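Local coordinates for protein Lmaj004091aaa (Leishmania major, PDB 1XTP) that probably methylates the N-terminal alpha-amino group of proteins that begin X-Pro-Lys, using S-adenosyl-L-methionine as methyl donor, at residues His220-Phe225 against Val233-Gln238. Sequence-based numbering, arbitrary orientation.
Sequences HYKRLF and VKEAFQ
Glu235 OE1 is gripped by two lysines, Lys222 from helix 218-228 and Lys249 from strand 248-253. The bond from Lys222 NZ to Glu235 OE1 is 2.9 Å long and forms part of a salt bridge. It uses the syn lone pair of OE1, on the side of the other carboxylate oxygen. Even so, the ammonium favours one oxygen, since Lys222 NZ lies 3.9 Å from Glu235 OE2. The last methylene of the lysine also comes close, with Lys222 CE 3.5 Å from Glu235 OE1.

The two long side chains span the distance between the backbones, whose CA atoms at Lys222 and Glu235 are 11.3 Å apart. Each CB is directed toward the other segment, and each chain is extended beyond CG. The two side chains cross at about a right angle, with the ammonium beside one carboxylate oxygen. In Glu235, CG sits between the backbone N and the carbonyl carbon (chi1 66°), and the chain then runs out nearly straight (chi2 -161°) to carry the carboxylate to the lysine.

Lys222 NZ has a second acidic partner, Asp218 OD2, one turn earlier on its own helix. The charges therefore alternate from Asp218 through Lys222 and Glu235 to Lys249. The network ties the helix to strand 232-237, an outermost strand of the seven-stranded sheet of the Rossmann-like class I methyltransferase fold, and to its antiparallel neighbour, strand 248-253. Beside it, the ring of Phe225 meets Tyr251 of that neighbour edge-to-face.

The contact is small, burying 67 Å² in all, and lies at the surface, away from the cofactor pocket. Lys222 NZ has two acidic partners and Glu235 OE1 two basic ones, which probably favours a protonated Lys222 and an ionised Glu235. The direct link between the two segments is thus electrostatic, made through the ends of two long side chains.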
loop_
_atom_site.group_PDB
_atom_site.type_symbol
_atom_site.label_atom_id
_atom_site.label_comp_id
_atom_site.label_asym_id
_atom_site.label_seq_id
_atom_site.Cartn_x
_atom_site.Cartn_y
_atom_site.Cartn_z
ATOM N N HIS A 220 14.269 -3.527 -0.993
ATOM C CA HIS A 220 13.481 -4.165 0.072
ATOM C C HIS A 220 12.136 -4.660 -0.494
ATOM O O HIS A 220 11.787 -5.823 -0.314
ATOM C CB HIS A 220 13.304 -3.172 1.222
ATOM C CG HIS A 220 12.798 -3.765 2.497
ATOM N ND1 HIS A 220 12.909 -3.106 3.703
ATOM C CD2 HIS A 220 12.153 -4.930 2.759
ATOM C CE1 HIS A 220 12.366 -3.848 4.654
ATOM N NE2 HIS A 220 11.905 -4.962 4.108
ATOM N N TYR A 221 11.404 -3.804 -1.204
ATOM C CA TYR A 221 10.145 -4.226 -1.881
ATOM C C TYR A 221 10.323 -5.459 -2.789
ATOM O O TYR A 221 9.507 -6.383 -2.795
ATOM C CB TYR A 221 9.540 -3.074 -2.722
ATOM C CG TYR A 221 9.022 -1.931 -1.892
ATOM C CD1 TYR A 221 8.101 -2.158 -0.860
ATOM C CD2 TYR A 221 9.471 -0.627 -2.095
ATOM C CE1 TYR A 221 7.637 -1.116 -0.076
ATOM C CE2 TYR A 221 9.010 0.429 -1.308
ATOM C CZ TYR A 221 8.092 0.179 -0.291
ATOM O OH TYR A 221 7.604 1.205 0.505
ATOM N N LYS A 222 11.401 -5.444 -3.552
ATOM C CA LYS A 222 11.671 -6.476 -4.552
ATOM C C LYS A 222 12.058 -7.800 -3.911
ATOM O O LYS A 222 11.720 -8.881 -4.428
ATOM C CB LYS A 222 12.744 -5.974 -5.525
ATOM C CG LYS A 222 12.154 -5.002 -6.535
ATOM C CD LYS A 222 13.183 -4.166 -7.216
ATOM C CE LYS A 222 12.581 -3.530 -8.473
ATOM N NZ LYS A 222 13.468 -2.534 -9.118
ATOM N N ARG A 223 12.762 -7.712 -2.782
ATOM C CA ARG A 223 13.009 -8.879 -1.949
ATOM C C ARG A 223 11.665 -9.486 -1.563
ATOM O O ARG A 223 11.452 -10.693 -1.715
ATOM C CB ARG A 223 13.811 -8.494 -0.710
ATOM C CG ARG A 223 14.363 -9.672 0.072
ATOM C CD ARG A 223 15.356 -9.239 1.169
ATOM N NE ARG A 223 16.627 -8.750 0.614
ATOM C CZ ARG A 223 17.717 -8.478 1.327
ATOM N NH1 ARG A 223 17.718 -8.628 2.641
ATOM N NH2 ARG A 223 18.806 -8.051 0.709
ATOM N N LEU A 224 10.736 -8.635 -1.119
ATOM C CA LEU A 224 9.413 -9.101 -0.701
ATOM C C LEU A 224 8.612 -9.623 -1.905
ATOM O O LEU A 224 7.945 -10.636 -1.786
ATOM C CB LEU A 224 8.642 -8.008 0.067
ATOM C CG LEU A 224 9.333 -7.425 1.304
ATOM C CD1 LEU A 224 8.644 -6.168 1.816
ATOM C CD2 LEU A 224 9.411 -8.477 2.406
ATOM N N PHE A 225 8.687 -8.961 -3.062
ATOM C CA PHE A 225 7.992 -9.462 -4.245
ATOM C C PHE A 225 8.488 -10.846 -4.632
ATOM O O PHE A 225 7.709 -11.708 -5.006
ATOM C CB PHE A 225 8.191 -8.567 -5.476
ATOM C CG PHE A 225 7.714 -7.162 -5.307
ATOM C CD1 PHE A 225 6.644 -6.852 -4.480
ATOM C CD2 PHE A 225 8.323 -6.141 -6.023
ATOM C CE1 PHE A 225 6.220 -5.507 -4.342
ATOM C CE2 PHE A 225 7.902 -4.825 -5.903
ATOM C CZ PHE A 225 6.860 -4.513 -5.051
ATOM N N VAL A 233 6.043 -6.215 -13.728
ATOM C CA VAL A 233 5.838 -6.097 -15.164
ATOM C C VAL A 233 6.221 -4.705 -15.614
ATOM O O VAL A 233 6.786 -4.520 -16.692
ATOM C CB VAL A 233 4.388 -6.350 -15.552
ATOM C CG1 VAL A 233 4.222 -6.261 -17.077
ATOM C CG2 VAL A 233 3.939 -7.706 -15.031
ATOM N N LYS A 234 5.880 -3.725 -14.792
ATOM C CA LYS A 234 6.219 -2.348 -15.071
ATOM C C LYS A 234 6.500 -1.651 -13.747
ATOM O O LYS A 234 6.007 -2.072 -12.714
ATOM C CB LYS A 234 5.067 -1.671 -15.822
ATOM C CG LYS A 234 5.410 -0.304 -16.371
ATOM C CD LYS A 234 4.352 0.222 -17.330
ATOM N N GLU A 235 7.319 -0.603 -13.789
ATOM C CA GLU A 235 7.572 0.238 -12.627
ATOM C C GLU A 235 7.965 1.633 -13.063
ATOM O O GLU A 235 8.568 1.807 -14.109
ATOM C CB GLU A 235 8.670 -0.352 -11.747
ATOM C CG GLU A 235 10.034 -0.382 -12.390
ATOM C CD GLU A 235 10.949 -1.366 -11.705
ATOM O OE1 GLU A 235 11.584 -0.985 -10.696
ATOM O OE2 GLU A 235 11.015 -2.525 -12.173
ATOM N N ALA A 236 7.614 2.629 -12.263
ATOM C CA ALA A 236 7.932 4.012 -12.585
ATOM C C ALA A 236 7.787 4.933 -11.388
ATOM O O ALA A 236 6.919 4.747 -10.541
ATOM C CB ALA A 236 7.042 4.501 -13.700
ATOM N N PHE A 237 8.655 5.935 -11.320
ATOM C CA PHE A 237 8.520 6.962 -10.312
ATOM C C PHE A 237 7.446 7.940 -10.753
ATOM O O PHE A 237 7.347 8.272 -11.940
ATOM C CB PHE A 237 9.853 7.687 -10.084
ATOM C CG PHE A 237 10.852 6.870 -9.326
ATOM C CD1 PHE A 237 10.752 6.751 -7.948
ATOM C CD2 PHE A 237 11.882 6.212 -9.991
ATOM C CE1 PHE A 237 11.667 6.005 -7.233
ATOM C CE2 PHE A 237 12.795 5.455 -9.296
ATOM C CZ PHE A 237 12.690 5.361 -7.901
ATOM N N GLN A 238 6.630 8.384 -9.806
ATOM C CA GLN A 238 5.700 9.478 -10.039
ATOM C C GLN A 238 6.440 10.740 -10.485
ATOM O O GLN A 238 7.221 11.303 -9.720
ATOM C CB GLN A 238 4.909 9.774 -8.756
ATOM C CG GLN A 238 4.005 11.050 -8.804
ATOM C CD GLN A 238 2.919 10.950 -9.853
ATOM O OE1 GLN A 238 2.170 9.987 -9.874
ATOM N NE2 GLN A 238 2.858 11.923 -10.759
#